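Local coordinates for lombricine kinase (Urechis caupo, PDB 3JPZ), which catalyses the reversible transfer of a phosphoryl group between ATP and lombricine, as a phosphagen kinase of the ATP:guanido phosphotransferase family, at residues P94-G106 with K234-A246. Residues are numbered along the deposited sequence; the frame is centred on the assembly and turned at random.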
loop_
_atom_site.group_PDB
_atom_site.type_symbol
_atom_site.label_atom_id
_atom_site.label_comp_id
_atom_site.label_asym_id
_atom_site.label_seq_id
_atom_site.Cartn_x
_atom_site.Cartn_y
_atom_site.Cartn_z
ATOM N N PRO A 94 25.339 15.348 -18.704
ATOM C CA PRO A 94 25.628 16.647 -19.323
ATOM C C PRO A 94 24.763 17.746 -18.724
ATOM O O PRO A 94 23.663 17.456 -18.262
ATOM C CB PRO A 94 25.265 16.423 -20.791
ATOM C CG PRO A 94 25.382 14.949 -20.997
ATOM C CD PRO A 94 25.027 14.308 -19.696
ATOM N N ALA A 95 25.258 18.978 -18.719
ATOM C CA ALA A 95 24.468 20.096 -18.237
ATOM C C ALA A 95 23.136 20.070 -18.961
ATOM O O ALA A 95 23.046 19.543 -20.065
ATOM C CB ALA A 95 25.174 21.399 -18.504
ATOM N N PRO A 96 22.092 20.638 -18.342
ATOM C CA PRO A 96 20.790 20.670 -19.014
ATOM C C PRO A 96 20.836 21.517 -20.277
ATOM O O PRO A 96 21.450 22.580 -20.281
ATOM C CB PRO A 96 19.869 21.323 -17.979
ATOM C CG PRO A 96 20.587 21.212 -16.678
ATOM C CD PRO A 96 22.038 21.236 -17.000
ATOM N N ASP A 97 20.198 21.037 -21.337
ATOM C CA ASP A 97 20.088 21.789 -22.578
ATOM C C ASP A 97 18.633 21.841 -23.043
ATOM O O ASP A 97 18.128 20.908 -23.662
ATOM C CB ASP A 97 20.956 21.153 -23.658
ATOM C CG ASP A 97 21.061 22.016 -24.901
ATOM O OD1 ASP A 97 20.439 23.095 -24.933
ATOM O OD2 ASP A 97 21.768 21.620 -25.848
ATOM N N LEU A 98 17.962 22.940 -22.724
ATOM C CA LEU A 98 16.582 23.155 -23.133
ATOM C C LEU A 98 16.506 24.134 -24.299
ATOM O O LEU A 98 15.541 24.889 -24.421
ATOM C CB LEU A 98 15.772 23.715 -21.957
ATOM C CG LEU A 98 15.827 22.888 -20.681
ATOM C CD1 LEU A 98 15.075 23.571 -19.517
ATOM C CD2 LEU A 98 15.266 21.496 -20.959
ATOM N N ASP A 99 17.525 24.129 -25.153
ATOM C CA ASP A 99 17.616 25.123 -26.213
ATOM C C ASP A 99 17.054 24.576 -27.520
ATOM O O ASP A 99 17.770 23.967 -28.322
ATOM C CB ASP A 99 19.057 25.597 -26.396
ATOM C CG ASP A 99 19.159 26.796 -27.313
ATOM O OD1 ASP A 99 18.132 27.162 -27.923
ATOM O OD2 ASP A 99 20.262 27.369 -27.425
ATOM N N ALA A 100 15.760 24.809 -27.714
ATOM C CA ALA A 100 15.042 24.356 -28.896
ATOM C C ALA A 100 15.668 24.853 -30.191
ATOM O O ALA A 100 15.695 24.125 -31.179
ATOM C CB ALA A 100 13.594 24.799 -28.815
ATOM N N SER A 101 16.163 26.088 -30.194
ATOM C CA SER A 101 16.777 26.655 -31.397
ATOM C C SER A 101 17.950 25.807 -31.903
ATOM O O SER A 101 18.325 25.891 -33.072
ATOM C CB SER A 101 17.238 28.097 -31.146
ATOM O OG SER A 101 18.454 28.149 -30.418
ATOM N N LYS A 102 18.520 24.991 -31.020
ATOM C CA LYS A 102 19.651 24.127 -31.376
ATOM C C LYS A 102 19.206 22.893 -32.166
ATOM O O LYS A 102 20.034 22.109 -32.630
ATOM C CB LYS A 102 20.409 23.675 -30.121
ATOM C CG LYS A 102 21.195 24.777 -29.428
ATOM C CD LYS A 102 21.752 24.317 -28.082
ATOM C CE LYS A 102 23.032 23.497 -28.232
ATOM N NZ LYS A 102 23.792 23.395 -26.949
ATOM N N LEU A 103 17.899 22.731 -32.325
ATOM C CA LEU A 103 17.354 21.532 -32.943
ATOM C C LEU A 103 17.438 21.574 -34.457
ATOM O O LEU A 103 17.373 22.635 -35.071
ATOM C CB LEU A 103 15.895 21.337 -32.531
ATOM C CG LEU A 103 15.656 20.880 -31.098
ATOM C CD1 LEU A 103 14.166 20.757 -30.832
ATOM C CD2 LEU A 103 16.354 19.559 -30.838
ATOM N N VAL A 104 17.560 20.396 -35.050
ATOM C CA VAL A 104 17.643 20.264 -36.496
ATOM C C VAL A 104 16.484 19.415 -36.985
ATOM O O VAL A 104 16.354 18.259 -36.585
ATOM C CB VAL A 104 18.970 19.599 -36.914
ATOM C CG1 VAL A 104 19.027 19.405 -38.431
ATOM C CG2 VAL A 104 20.147 20.434 -36.427
ATOM N N GLY A 105 15.632 19.996 -37.831
ATOM C CA GLY A 105 14.550 19.259 -38.468
ATOM C C GLY A 105 13.402 18.863 -37.553
ATOM O O GLY A 105 12.726 17.860 -37.787
ATOM N N GLY A 106 13.154 19.666 -36.525
ATOM C CA GLY A 106 12.143 19.330 -35.534
ATOM C C GLY A 106 10.696 19.522 -35.957
ATOM O O GLY A 106 9.838 19.760 -35.113
ATOM N N LYS A 234 9.819 20.725 -32.311
ATOM C CA LYS A 234 10.699 21.825 -31.955
ATOM C C LYS A 234 9.904 22.871 -31.189
ATOM O O LYS A 234 10.374 23.415 -30.206
ATOM C CB LYS A 234 11.341 22.438 -33.204
ATOM C CG LYS A 234 12.033 23.777 -32.955
ATOM C CD LYS A 234 12.826 24.236 -34.180
ATOM C CE LYS A 234 13.407 25.635 -33.985
ATOM N NZ LYS A 234 14.305 26.031 -35.106
ATOM N N ALA A 235 8.692 23.146 -31.657
ATOM C CA ALA A 235 7.800 24.064 -30.974
ATOM C C ALA A 235 7.452 23.502 -29.600
ATOM O O ALA A 235 7.361 24.242 -28.628
ATOM C CB ALA A 235 6.544 24.285 -31.798
ATOM N N VAL A 236 7.276 22.186 -29.525
ATOM C CA VAL A 236 6.919 21.522 -28.277
ATOM C C VAL A 236 8.040 21.624 -27.258
ATOM O O VAL A 236 7.799 21.806 -26.062
ATOM C CB VAL A 236 6.607 20.025 -28.502
ATOM C CG1 VAL A 236 6.455 19.317 -27.160
ATOM C CG2 VAL A 236 5.357 19.869 -29.328
ATOM N N PHE A 237 9.268 21.502 -27.744
ATOM C CA PHE A 237 10.443 21.596 -26.899
ATOM C C PHE A 237 10.637 23.052 -26.475
ATOM O O PHE A 237 11.062 23.328 -25.356
ATOM C CB PHE A 237 11.672 21.094 -27.662
ATOM C CG PHE A 237 12.924 21.004 -26.825
ATOM C CD1 PHE A 237 12.919 20.348 -25.609
ATOM C CD2 PHE A 237 14.112 21.555 -27.279
ATOM C CE1 PHE A 237 14.073 20.254 -24.853
ATOM C CE2 PHE A 237 15.269 21.467 -26.529
ATOM C CZ PHE A 237 15.250 20.815 -25.315
ATOM N N GLU A 238 10.324 23.978 -27.378
ATOM C CA GLU A 238 10.534 25.402 -27.117
ATOM C C GLU A 238 9.682 25.848 -25.948
ATOM O O GLU A 238 10.135 26.594 -25.081
ATOM C CB GLU A 238 10.177 26.242 -28.348
ATOM C CG GLU A 238 10.551 27.726 -28.218
ATOM C CD GLU A 238 9.599 28.536 -27.333
ATOM O OE1 GLU A 238 8.395 28.188 -27.233
ATOM O OE2 GLU A 238 10.064 29.543 -26.749
ATOM N N ARG A 239 8.433 25.406 -25.953
ATOM C CA ARG A 239 7.495 25.714 -24.885
ATOM C C ARG A 239 7.923 24.975 -23.627
ATOM O O ARG A 239 7.879 25.506 -22.532
ATOM C CB ARG A 239 6.079 25.300 -25.301
ATOM C CG ARG A 239 5.053 25.291 -24.179
ATOM C CD ARG A 239 3.638 25.138 -24.731
ATOM N NE ARG A 239 3.252 26.284 -25.550
ATOM C CZ ARG A 239 3.143 26.264 -26.875
ATOM N NH1 ARG A 239 3.377 25.145 -27.553
ATOM N NH2 ARG A 239 2.788 27.366 -27.522
ATOM N N PHE A 240 8.342 23.734 -23.813
ATOM C CA PHE A 240 8.822 22.893 -22.735
ATOM C C PHE A 240 9.885 23.606 -21.892
ATOM O O PHE A 240 9.736 23.763 -20.683
ATOM C CB PHE A 240 9.389 21.622 -23.367
ATOM C CG PHE A 240 9.923 20.627 -22.395
ATOM C CD1 PHE A 240 9.071 19.754 -21.731
ATOM C CD2 PHE A 240 11.288 20.521 -22.183
ATOM C CE1 PHE A 240 9.574 18.809 -20.849
ATOM C CE2 PHE A 240 11.790 19.583 -21.310
ATOM C CZ PHE A 240 10.927 18.723 -20.637
ATOM N N GLY A 241 10.959 24.038 -22.542
ATOM C CA GLY A 241 12.059 24.687 -21.853
ATOM C C GLY A 241 11.692 26.077 -21.370
ATOM O O GLY A 241 12.129 26.512 -20.311
ATOM N N ARG A 242 10.894 26.781 -22.159
ATOM C CA ARG A 242 10.431 28.104 -21.774
ATOM C C ARG A 242 9.610 28.006 -20.491
ATOM O O ARG A 242 9.779 28.799 -19.566
ATOM C CB ARG A 242 9.595 28.715 -22.898
ATOM C CG ARG A 242 8.969 30.055 -22.544
ATOM C CD ARG A 242 8.652 30.858 -23.799
ATOM N NE ARG A 242 7.844 30.098 -24.749
ATOM C CZ ARG A 242 6.537 29.903 -24.628
ATOM N NH1 ARG A 242 5.888 30.403 -23.587
ATOM N NH2 ARG A 242 5.880 29.202 -25.542
ATOM N N GLY A 243 8.732 27.012 -20.436
ATOM C CA GLY A 243 7.887 26.802 -19.276
ATOM C C GLY A 243 8.682 26.383 -18.052
ATOM O O GLY A 243 8.446 26.869 -16.947
ATOM N N LEU A 244 9.634 25.480 -18.242
ATOM C CA LEU A 244 10.387 24.960 -17.118
ATOM C C LEU A 244 11.170 26.088 -16.465
ATOM O O LEU A 244 11.104 26.275 -15.252
ATOM C CB LEU A 244 11.330 23.852 -17.571
ATOM C CG LEU A 244 10.694 22.461 -17.676
ATOM C CD1 LEU A 244 11.581 21.530 -18.482
ATOM C CD2 LEU A 244 10.411 21.881 -16.297
ATOM N N ASN A 245 11.890 26.848 -17.288
ATOM C CA ASN A 245 12.708 27.959 -16.807
ATOM C C ASN A 245 11.857 29.037 -16.149
ATOM O O ASN A 245 12.270 29.663 -15.173
ATOM C CB ASN A 245 13.516 28.567 -17.959
ATOM C CG ASN A 245 14.676 27.679 -18.406
ATOM O OD1 ASN A 245 15.122 26.799 -17.675
ATOM N ND2 ASN A 245 15.173 27.920 -19.612
ATOM N N ALA A 246 10.667 29.251 -16.695
ATOM C CA ALA A 246 9.781 30.301 -16.220
ATOM C C ALA A 246 9.209 29.940 -14.852
ATOM O O ALA A 246 9.101 30.778 -13.959
ATOM C CB ALA A 246 8.665 30.531 -17.223
#
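F237 pushes its ring from helix 233-252 into the bend of loop residues 97-103. In this phosphagen kinase fold the helix belongs to the C-terminal catalytic domain and packs on its antiparallel sheet, while the loop leads from helix 73-83 into strand 113-122 of that sheet. A flat, wide ring suits this place because the loop backbone wraps round its outer atoms: CD2 lies 3.4 Å from A100 CA, CZ lies 3.5 Å from L98 CA, and D97 O sits at the edge near the ring plane. With CG anti to the backbone N (chi1 -174°), the ring also reaches I118 of strand 113-122 and V337 of helix 333-355, joining loop, sheet and both helices. The methyl of A100 is small enough to settle on the helix backbone, its CB 3.6 Å from E238 CA. One turn on, G241 has no side chain, so L98 CB can approach G241 CA to 3.8 Å. The branches of L98 then part, CD2 meeting the edge of the F240 ring and CD1 heading toward L244 and N245. The L103 side chain crosses that of F237 obliquely, its CD1 3.6 Å from F237 CD2, and CD1 also touches K234 CA. Beside it, near the start of the helix, K234 N donates to an in-plane lone pair of G106 O over 3.0 Å.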